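Long-range contacts in putative phophotriesterase (Proteus mirabilis, PDB 3RHG), which probably hydrolyses ester bonds at a site holding two zinc ions, as a member of the phosphotriesterase family: residues E24-D29 with K90-A95; H43-K48 with P62-D67; K72-V77 with K109-L114. All coordinates share one frame; numbering follows the deposited sequence.

Contact 1 (E24-D29 with K90-A95); sequences EHLFND and KTIVDA. With ZN (zinc ion), chain B.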
loop_
_atom_site.group_PDB
_atom_site.type_symbol
_atom_site.label_atom_id
_atom_site.label_comp_id
_atom_site.label_asym_id
_atom_site.label_seq_id
_atom_site.Cartn_x
_atom_site.Cartn_y
_atom_site.Cartn_z
ATOM N N GLU A 24 -15.868 -12.311 -2.368
ATOM C CA GLU A 24 -14.515 -12.743 -2.742
ATOM C C GLU A 24 -14.605 -13.419 -4.098
ATOM O O GLU A 24 -15.704 -13.691 -4.573
ATOM C CB GLU A 24 -13.971 -13.748 -1.692
ATOM C CG GLU A 24 -13.975 -13.216 -0.278
ATOM C CD GLU A 24 -13.027 -12.059 -0.089
ATOM O OE1 GLU A 24 -12.102 -11.849 -0.930
ATOM O OE2 GLU A 24 -13.207 -11.338 0.911
ATOM N N HIS A 25 -13.461 -13.689 -4.715
ATOM C CA HIS A 25 -13.436 -14.566 -5.880
ATOM C C HIS A 25 -12.450 -15.674 -5.647
ATOM O O HIS A 25 -11.266 -15.415 -5.512
ATOM C CB HIS A 25 -13.137 -13.790 -7.172
ATOM C CG HIS A 25 -14.099 -12.665 -7.382
ATOM N ND1 HIS A 25 -15.300 -12.833 -8.033
ATOM C CD2 HIS A 25 -14.090 -11.386 -6.929
ATOM C CE1 HIS A 25 -15.971 -11.695 -8.023
ATOM N NE2 HIS A 25 -15.256 -10.796 -7.366
ATOM N N LEU A 26 -12.953 -16.900 -5.532
ATOM C CA LEU A 26 -12.068 -18.062 -5.420
ATOM C C LEU A 26 -11.542 -18.476 -6.787
ATOM O O LEU A 26 -10.339 -18.675 -6.943
ATOM C CB LEU A 26 -12.766 -19.251 -4.748
ATOM C CG LEU A 26 -12.837 -19.136 -3.217
ATOM C CD1 LEU A 26 -13.625 -17.880 -2.816
ATOM C CD2 LEU A 26 -13.434 -20.405 -2.579
ATOM N N PHE A 27 -12.457 -18.613 -7.749
ATOM C CA PHE A 27 -12.127 -19.003 -9.120
ATOM C C PHE A 27 -12.744 -18.002 -10.086
ATOM O O PHE A 27 -13.972 -17.820 -10.140
ATOM C CB PHE A 27 -12.606 -20.430 -9.412
ATOM C CG PHE A 27 -12.025 -21.449 -8.465
ATOM C CD1 PHE A 27 -10.711 -21.895 -8.632
ATOM C CD2 PHE A 27 -12.768 -21.947 -7.396
ATOM C CE1 PHE A 27 -10.144 -22.801 -7.759
ATOM C CE2 PHE A 27 -12.206 -22.861 -6.513
ATOM C CZ PHE A 27 -10.892 -23.289 -6.688
ATOM N N ASN A 28 -11.869 -17.312 -10.809
ATOM C CA ASN A 28 -12.272 -16.367 -11.820
ATOM C C ASN A 28 -11.171 -16.322 -12.863
ATOM O O ASN A 28 -10.046 -16.753 -12.608
ATOM C CB ASN A 28 -12.570 -14.977 -11.218
ATOM C CG ASN A 28 -11.321 -14.283 -10.654
ATOM O OD1 ASN A 28 -10.466 -14.908 -10.022
ATOM N ND2 ASN A 28 -11.219 -12.984 -10.889
ATOM N N ASP A 29 -11.493 -15.822 -14.044
ATOM C CA ASP A 29 -10.546 -15.866 -15.147
ATOM C C ASP A 29 -10.832 -14.600 -15.927
ATOM O O ASP A 29 -11.946 -14.424 -16.427
ATOM C CB ASP A 29 -10.811 -17.116 -16.006
ATOM C CG ASP A 29 -9.778 -17.306 -17.122
ATOM O OD1 ASP A 29 -8.966 -16.391 -17.367
ATOM O OD2 ASP A 29 -9.787 -18.374 -17.768
ATOM N N LYS A 90 -15.346 -19.521 8.564
ATOM C CA LYS A 90 -16.275 -20.644 8.353
ATOM C C LYS A 90 -17.009 -20.593 7.022
ATOM O O LYS A 90 -17.405 -21.631 6.488
ATOM C CB LYS A 90 -17.299 -20.761 9.514
ATOM C CG LYS A 90 -16.707 -20.827 10.910
ATOM C CD LYS A 90 -16.069 -22.169 11.219
ATOM C CE LYS A 90 -15.700 -22.263 12.708
ATOM N NZ LYS A 90 -14.543 -23.159 12.983
ATOM N N THR A 91 -17.216 -19.389 6.494
ATOM C CA THR A 91 -18.041 -19.219 5.304
ATOM C C THR A 91 -17.419 -18.186 4.377
ATOM O O THR A 91 -16.980 -17.124 4.834
ATOM C CB THR A 91 -19.473 -18.775 5.694
ATOM O OG1 THR A 91 -20.039 -19.723 6.630
ATOM C CG2 THR A 91 -20.378 -18.652 4.455
ATOM N N ILE A 92 -17.411 -18.487 3.074
ATOM C CA ILE A 92 -16.895 -17.547 2.078
ATOM C C ILE A 92 -17.798 -17.544 0.854
ATOM O O ILE A 92 -18.294 -18.606 0.443
ATOM C CB ILE A 92 -15.400 -17.861 1.707
ATOM C CG1 ILE A 92 -14.787 -16.731 0.861
ATOM C CG2 ILE A 92 -15.272 -19.215 1.013
ATOM C CD1 ILE A 92 -13.245 -16.807 0.783
ATOM N N VAL A 93 -18.063 -16.355 0.310
ATOM C CA VAL A 93 -18.914 -16.220 -0.876
ATOM C C VAL A 93 -18.061 -15.901 -2.091
ATOM O O VAL A 93 -17.316 -14.928 -2.085
ATOM C CB VAL A 93 -19.953 -15.075 -0.713
ATOM C CG1 VAL A 93 -20.839 -14.928 -1.969
ATOM C CG2 VAL A 93 -20.827 -15.307 0.511
ATOM N N ASP A 94 -18.170 -16.741 -3.113
ATOM C CA ASP A 94 -17.542 -16.461 -4.396
ATOM C C ASP A 94 -18.556 -15.678 -5.230
ATOM O O ASP A 94 -19.612 -16.219 -5.572
ATOM C CB ASP A 94 -17.186 -17.765 -5.105
ATOM C CG ASP A 94 -16.652 -17.537 -6.503
ATOM O OD1 ASP A 94 -15.446 -17.318 -6.649
ATOM O OD2 ASP A 94 -17.445 -17.612 -7.464
ATOM N N ALA A 95 -18.237 -14.421 -5.535
ATOM C CA ALA A 95 -19.146 -13.501 -6.231
ATOM C C ALA A 95 -18.949 -13.537 -7.751
ATOM O O ALA A 95 -19.399 -12.630 -8.465
ATOM C CB ALA A 95 -18.978 -12.074 -5.694
HETATM ZN ZN ZN B . -15.830 -8.936 -6.927
HETATM O O HOH W 1 -16.034 -19.332 -9.393
#
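The His25 imidazole lies obliquely against Ala95, just past the end of strand 89-94, with CE1 3.5 Å from the Ala95 carbonyl carbon and 3.8 Å from Ala95 CB. NE2 binds, at 2.0 Å, a zinc ion that His23, Glu166 and Asp294 also bind, while ND1 is hydrogen-bonded to Thr96 OG1; with both nitrogens engaged, the ring's rotation is fixed. The second flat group, the Asp94 carboxylate, stands with CG anti to the backbone N (chi1 174°), which carries OD1 to the turning backbone beyond His25. Leu26 N reaches OD1 on its anti lone pair at 2.8 Å, and Phe27 N adds a weak bond to the same oxygen. OD2 accepts from a water that also donates to Phe27 O. This is the seam between the first two parallel strands of a metal-dependent hydrolase (β/α)8 barrel, at the end where the metals sit: Glu24 N donates to Val93 O, and Ala95 N returns a nearly straight bond (170°) to Glu24 O at 2.8 Å. Away from the metal, Ile92 sends CG1 and CD1 across the bent Glu24 chain, while Ile92 CD1 also meets Leu26 CD1 at 3.8 Å, with Leu81 of helix 74-86 touching both Leu26 and Ile92. The Glu24 carboxylate turns aside from this apolar patch to Ser292 OG and the backbone N atoms of His293 and Val295.

Contact 2 (H43-K48 with P62-D67); sequences HVLVDK and PYCCCD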
loop_
_atom_site.group_PDB
_atom_site.type_symbol
_atom_site.label_atom_id
_atom_site.label_comp_id
_atom_site.label_asym_id
_atom_site.label_seq_id
_atom_site.Cartn_x
_atom_site.Cartn_y
_atom_site.Cartn_z
ATOM N N HIS A 43 6.101 -3.452 -19.313
ATOM C CA HIS A 43 6.395 -4.483 -20.309
ATOM C C HIS A 43 6.998 -5.731 -19.686
ATOM O O HIS A 43 6.723 -6.862 -20.125
ATOM C CB HIS A 43 7.336 -3.940 -21.390
ATOM C CG HIS A 43 8.746 -3.742 -20.925
ATOM N ND1 HIS A 43 9.163 -2.600 -20.274
ATOM C CD2 HIS A 43 9.836 -4.540 -21.018
ATOM C CE1 HIS A 43 10.448 -2.702 -19.989
ATOM N NE2 HIS A 43 10.882 -3.869 -20.429
ATOM N N VAL A 44 7.827 -5.534 -18.661
ATOM C CA VAL A 44 8.495 -6.657 -17.999
ATOM C C VAL A 44 7.531 -7.544 -17.207
ATOM O O VAL A 44 7.860 -8.689 -16.892
ATOM C CB VAL A 44 9.657 -6.208 -17.063
ATOM C CG1 VAL A 44 10.606 -5.252 -17.785
ATOM C CG2 VAL A 44 9.122 -5.596 -15.770
ATOM N N LEU A 45 6.348 -7.014 -16.892
ATOM C CA LEU A 45 5.367 -7.747 -16.077
ATOM C C LEU A 45 4.553 -8.727 -16.896
ATOM O O LEU A 45 4.013 -9.702 -16.366
ATOM C CB LEU A 45 4.384 -6.777 -15.400
ATOM C CG LEU A 45 4.976 -5.685 -14.502
ATOM C CD1 LEU A 45 3.882 -4.725 -14.049
ATOM C CD2 LEU A 45 5.718 -6.279 -13.295
ATOM N N VAL A 46 4.447 -8.450 -18.188
ATOM C CA VAL A 46 3.418 -9.064 -19.015
ATOM C C VAL A 46 3.457 -10.585 -19.005
ATOM O O VAL A 46 2.410 -11.243 -18.832
ATOM C CB VAL A 46 3.470 -8.506 -20.456
ATOM C CG1 VAL A 46 2.568 -9.316 -21.384
ATOM C CG2 VAL A 46 3.058 -7.033 -20.445
ATOM N N ASP A 47 4.657 -11.142 -19.164
ATOM C CA ASP A 47 4.814 -12.589 -19.314
ATOM C C ASP A 47 5.350 -13.279 -18.075
ATOM O O ASP A 47 5.708 -14.452 -18.133
ATOM C CB ASP A 47 5.727 -12.905 -20.505
ATOM C CG ASP A 47 5.081 -12.575 -21.832
ATOM O OD1 ASP A 47 3.850 -12.762 -21.960
ATOM O OD2 ASP A 47 5.804 -12.128 -22.750
ATOM N N LYS A 48 5.421 -12.557 -16.958
ATOM C CA LYS A 48 5.946 -13.133 -15.726
ATOM C C LYS A 48 4.859 -13.807 -14.906
ATOM O O LYS A 48 3.696 -13.411 -14.957
ATOM C CB LYS A 48 6.666 -12.078 -14.882
ATOM C CG LYS A 48 8.054 -11.708 -15.416
ATOM C CD LYS A 48 8.780 -10.769 -14.461
ATOM C CE LYS A 48 10.239 -10.642 -14.829
ATOM N NZ LYS A 48 10.434 -10.575 -16.311
ATOM N N PRO A 62 -1.889 -3.900 -12.721
ATOM C CA PRO A 62 -2.247 -5.292 -12.456
ATOM C C PRO A 62 -2.731 -6.052 -13.694
ATOM O O PRO A 62 -2.499 -7.265 -13.810
ATOM C CB PRO A 62 -3.407 -5.167 -11.450
ATOM C CG PRO A 62 -3.972 -3.763 -11.683
ATOM C CD PRO A 62 -2.741 -2.948 -11.976
ATOM N N TYR A 63 -3.397 -5.348 -14.606
ATOM C CA TYR A 63 -4.148 -6.002 -15.679
ATOM C C TYR A 63 -3.313 -6.355 -16.904
ATOM O O TYR A 63 -3.818 -7.006 -17.825
ATOM C CB TYR A 63 -5.319 -5.116 -16.119
ATOM C CG TYR A 63 -6.365 -4.850 -15.047
ATOM C CD1 TYR A 63 -6.634 -5.782 -14.046
ATOM C CD2 TYR A 63 -7.097 -3.668 -15.051
ATOM C CE1 TYR A 63 -7.608 -5.540 -13.080
ATOM C CE2 TYR A 63 -8.078 -3.410 -14.086
ATOM C CZ TYR A 63 -8.327 -4.342 -13.102
ATOM O OH TYR A 63 -9.293 -4.064 -12.153
ATOM N N CYS A 64 -2.046 -5.947 -16.931
ATOM C CA CYS A 64 -1.182 -6.240 -18.091
ATOM C C CYS A 64 -0.487 -7.595 -17.950
ATOM O O CYS A 64 0.127 -8.092 -18.892
ATOM C CB CYS A 64 -0.124 -5.151 -18.287
ATOM S SG CYS A 64 1.271 -5.250 -17.112
ATOM N N CYS A 65 -0.574 -8.185 -16.763
ATOM C CA CYS A 65 0.143 -9.432 -16.470
ATOM C C CYS A 65 -0.780 -10.638 -16.691
ATOM O O CYS A 65 -1.721 -10.865 -15.936
ATOM C CB CYS A 65 0.672 -9.399 -15.028
ATOM S SG CYS A 65 1.429 -10.919 -14.432
ATOM N N CYS A 66 -0.513 -11.429 -17.719
ATOM C CA CYS A 66 -1.398 -12.539 -18.071
ATOM C C CYS A 66 -1.665 -13.493 -16.906
ATOM O O CYS A 66 -2.804 -13.882 -16.649
ATOM C CB CYS A 66 -0.817 -13.320 -19.251
ATOM S SG CYS A 66 -0.587 -12.328 -20.729
ATOM N N ASP A 67 -0.603 -13.904 -16.221
ATOM C CA ASP A 67 -0.740 -14.874 -15.133
ATOM C C ASP A 67 -1.648 -14.327 -14.033
ATOM O O ASP A 67 -2.418 -15.074 -13.403
ATOM C CB ASP A 67 0.624 -15.231 -14.545
ATOM C CG ASP A 67 0.531 -16.271 -13.440
ATOM O OD1 ASP A 67 -0.058 -17.358 -13.681
ATOM O OD2 ASP A 67 1.050 -16.005 -12.331
HETATM O O HOH W 2 2.124 -13.425 -17.105
#
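Cys64 SG lies against Leu45, 3.9 Å from CB and a little farther from CD1, with Val46 CG2 at the margin of this small apolar centre. It joins two parts of the long connection that follows the first barrel strand: a type I beta turn, Leu45 to Lys48, packs against the chain entering helix 66-69. Val46 straddles the Cys64 carbonyl; CG2 comes within 3.5 Å of Cys64 O, and Val46 CA offers the same oxygen a CA-H...O contact. Farther along, Cys65 SG, held anti to its own backbone nitrogen (chi1 174°), faces two carbonyl oxygens of the turn, 3.4 Å from Leu45 O and equally far from Lys48 O, while Leu58 of helix 55-58 touches the Cys65 side chain. The polar edge begins at Val46 O, which receives Cys66 N in its carbonyl plane at 3.1 Å, with an N-H...O angle of 159°. Beyond it, the Asp67 carboxylate is taken up outside the two segments, by Lys298 NZ in a salt bridge and by Val50 N. One water bridges the two segments, donating to Val46 O (2.8 Å) and to Lys48 O (2.7 Å) while accepting from Asp67 N.

Contact 3 (K72-V77 with K109-L114); sequences KPIEDV and KQVAEL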
loop_
_atom_site.group_PDB
_atom_site.type_symbol
_atom_site.label_atom_id
_atom_site.label_comp_id
_atom_site.label_asym_id
_atom_site.label_seq_id
_atom_site.Cartn_x
_atom_site.Cartn_y
_atom_site.Cartn_z
ATOM N N LYS A 72 -7.358 -19.689 -11.522
ATOM C CA LYS A 72 -6.738 -19.846 -10.212
ATOM C C LYS A 72 -6.617 -21.337 -9.883
ATOM O O LYS A 72 -7.628 -22.025 -9.753
ATOM C CB LYS A 72 -7.579 -19.116 -9.141
ATOM C CG LYS A 72 -7.956 -17.662 -9.523
ATOM C CD LYS A 72 -6.700 -16.813 -9.741
ATOM C CE LYS A 72 -7.025 -15.358 -10.113
ATOM N NZ LYS A 72 -7.853 -15.271 -11.346
ATOM N N PRO A 73 -5.385 -21.854 -9.764
ATOM C CA PRO A 73 -5.238 -23.287 -9.433
ATOM C C PRO A 73 -5.819 -23.625 -8.062
ATOM O O PRO A 73 -5.617 -22.875 -7.090
ATOM C CB PRO A 73 -3.716 -23.497 -9.426
ATOM C CG PRO A 73 -3.180 -22.382 -10.288
ATOM C CD PRO A 73 -4.087 -21.205 -10.016
ATOM N N ILE A 74 -6.529 -24.750 -7.972
ATOM C CA ILE A 74 -7.137 -25.140 -6.705
ATOM C C ILE A 74 -6.132 -25.238 -5.537
ATOM O O ILE A 74 -6.465 -24.871 -4.415
ATOM C CB ILE A 74 -8.006 -26.428 -6.822
ATOM C CG1 ILE A 74 -8.812 -26.629 -5.529
ATOM C CG2 ILE A 74 -7.115 -27.637 -7.120
ATOM C CD1 ILE A 74 -9.950 -27.610 -5.658
ATOM N N GLU A 75 -4.915 -25.729 -5.790
ATOM C CA GLU A 75 -3.883 -25.836 -4.752
ATOM C C GLU A 75 -3.600 -24.467 -4.132
ATOM O O GLU A 75 -3.426 -24.328 -2.913
ATOM C CB GLU A 75 -2.576 -26.400 -5.332
ATOM C CG GLU A 75 -2.743 -27.380 -6.498
ATOM C CD GLU A 75 -2.667 -26.702 -7.869
ATOM O OE1 GLU A 75 -3.689 -26.706 -8.584
ATOM O OE2 GLU A 75 -1.591 -26.168 -8.234
ATOM N N ASP A 76 -3.518 -23.452 -4.989
ATOM C CA ASP A 76 -3.232 -22.091 -4.519
ATOM C C ASP A 76 -4.397 -21.536 -3.709
ATOM O O ASP A 76 -4.210 -20.911 -2.657
ATOM C CB ASP A 76 -2.951 -21.164 -5.698
ATOM C CG ASP A 76 -1.623 -21.461 -6.376
ATOM O OD1 ASP A 76 -0.647 -21.798 -5.673
ATOM O OD2 ASP A 76 -1.555 -21.352 -7.613
ATOM N N VAL A 77 -5.609 -21.743 -4.219
ATOM C CA VAL A 77 -6.820 -21.301 -3.512
ATOM C C VAL A 77 -6.967 -21.957 -2.123
ATOM O O VAL A 77 -7.248 -21.282 -1.126
ATOM C CB VAL A 77 -8.080 -21.515 -4.395
ATOM C CG1 VAL A 77 -9.366 -21.173 -3.618
ATOM C CG2 VAL A 77 -7.981 -20.671 -5.675
ATOM N N LYS A 109 -17.170 -26.468 -5.340
ATOM C CA LYS A 109 -17.583 -27.652 -4.576
ATOM C C LYS A 109 -16.378 -28.435 -4.048
ATOM O O LYS A 109 -16.364 -28.888 -2.890
ATOM C CB LYS A 109 -18.457 -28.567 -5.434
ATOM C CG LYS A 109 -18.694 -29.948 -4.834
ATOM C CD LYS A 109 -19.708 -30.721 -5.669
ATOM C CE LYS A 109 -20.187 -31.987 -4.960
ATOM N NZ LYS A 109 -19.340 -33.155 -5.288
ATOM N N GLN A 110 -15.370 -28.619 -4.897
ATOM C CA GLN A 110 -14.168 -29.347 -4.497
ATOM C C GLN A 110 -13.510 -28.686 -3.289
ATOM O O GLN A 110 -13.072 -29.359 -2.344
ATOM C CB GLN A 110 -13.175 -29.434 -5.661
ATOM C CG GLN A 110 -13.574 -30.429 -6.757
ATOM C CD GLN A 110 -12.867 -30.161 -8.081
ATOM O OE1 GLN A 110 -11.679 -29.853 -8.115
ATOM N NE2 GLN A 110 -13.605 -30.272 -9.173
ATOM N N VAL A 111 -13.424 -27.364 -3.326
ATOM C CA VAL A 111 -12.820 -26.633 -2.210
ATOM C C VAL A 111 -13.624 -26.791 -0.916
ATOM O O VAL A 111 -13.066 -26.982 0.174
ATOM C CB VAL A 111 -12.655 -25.132 -2.556
ATOM C CG1 VAL A 111 -12.375 -24.313 -1.289
ATOM C CG2 VAL A 111 -11.555 -24.974 -3.589
ATOM N N ALA A 112 -14.938 -26.682 -1.033
ATOM C CA ALA A 112 -15.801 -26.858 0.119
ATOM C C ALA A 112 -15.557 -28.226 0.758
ATOM O O ALA A 112 -15.432 -28.357 1.983
ATOM C CB ALA A 112 -17.267 -26.698 -0.285
ATOM N N GLU A 113 -15.492 -29.252 -0.082
ATOM C CA GLU A 113 -15.319 -30.616 0.388
ATOM C C GLU A 113 -13.947 -30.823 1.050
ATOM O O GLU A 113 -13.832 -31.474 2.093
ATOM C CB GLU A 113 -15.495 -31.578 -0.777
ATOM C CG GLU A 113 -16.924 -31.692 -1.248
ATOM C CD GLU A 113 -17.048 -32.515 -2.516
ATOM O OE1 GLU A 113 -16.026 -32.643 -3.232
ATOM O OE2 GLU A 113 -18.158 -33.030 -2.798
ATOM N N LEU A 114 -12.909 -30.262 0.450
ATOM C CA LEU A 114 -11.551 -30.466 0.959
ATOM C C LEU A 114 -11.260 -29.669 2.235
ATOM O O LEU A 114 -10.503 -30.122 3.087
ATOM C CB LEU A 114 -10.506 -30.150 -0.116
ATOM C CG LEU A 114 -10.535 -31.128 -1.289
ATOM C CD1 LEU A 114 -9.789 -30.576 -2.472
ATOM C CD2 LEU A 114 -9.965 -32.485 -0.879
#
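Apolar packing carries this contact, and Ile74 provides most of it. Its CG1 stands anti to the backbone N (chi1 -170°) and the chain stays extended through chi2 (164°), so CD1 reaches across to helix 105-115 and lies among Gln110, Val111 and Leu114. The methyl meets Val111 CG2 at 3.7 Å, and Ile74 CG1 is equally near that same methyl; the two side chains lie alongside each other, pointing opposite ways. Leu114 CD1 approaches Ile74 CD1 more loosely, at 4.4 Å. One helical turn on from Ile74, Val77 directs CG1 to Val111 CG2, also at 4.4 Å, so Val111 CG2 touches both residues of helix 74-86. Phe27 and Leu81 also touch Val111, extending the apolar layer inward.

Gln110 is the polar side chain that takes part. It comes roughly perpendicular to Ile74, with CB 3.7 Å from Ile74 CD1; in the modelled copy OE1 comes equally near that methyl, a doubtful approach because the residue has two conformers.

No hydrogen bond spans the two segments. Pro73 sits at the N-cap of helix 74-86, its O accepting from Val77 N. On helix 105-115, Leu114 N donates to Gln110 O, and Val111 O is hydrogen-bonded to Thr115 OG1.

The arrangement joins neighbouring outer helices of the (β/α)8 barrel, one leading into strand 89-94 and the other following it.

In the fold
Contacts 1 and 3 are adjoining layers of the barrel, their centres 10 Å apart. Strand 89-94 of contact 1 falls between the two helices of contact 3 in sequence, and the layers touch directly: Phe27 CD1 lies 3.3 Å from Lys72 O, and Asn28 O is 2.9 Å from Lys72 NZ, a probable hydrogen bond. Contact 1 is the one that reaches the metal centre, through His25; the Val77 side chain of contact 3 is about 9 Å from that histidine's. Contact 2 stands apart at the periphery, its centre 23 Å from that of contact 1 and 24 Å from that of contact 3. Its 62-67 segment carries Tyr63, which touches the bound benzoic acid but does not join in the packing against 43-48.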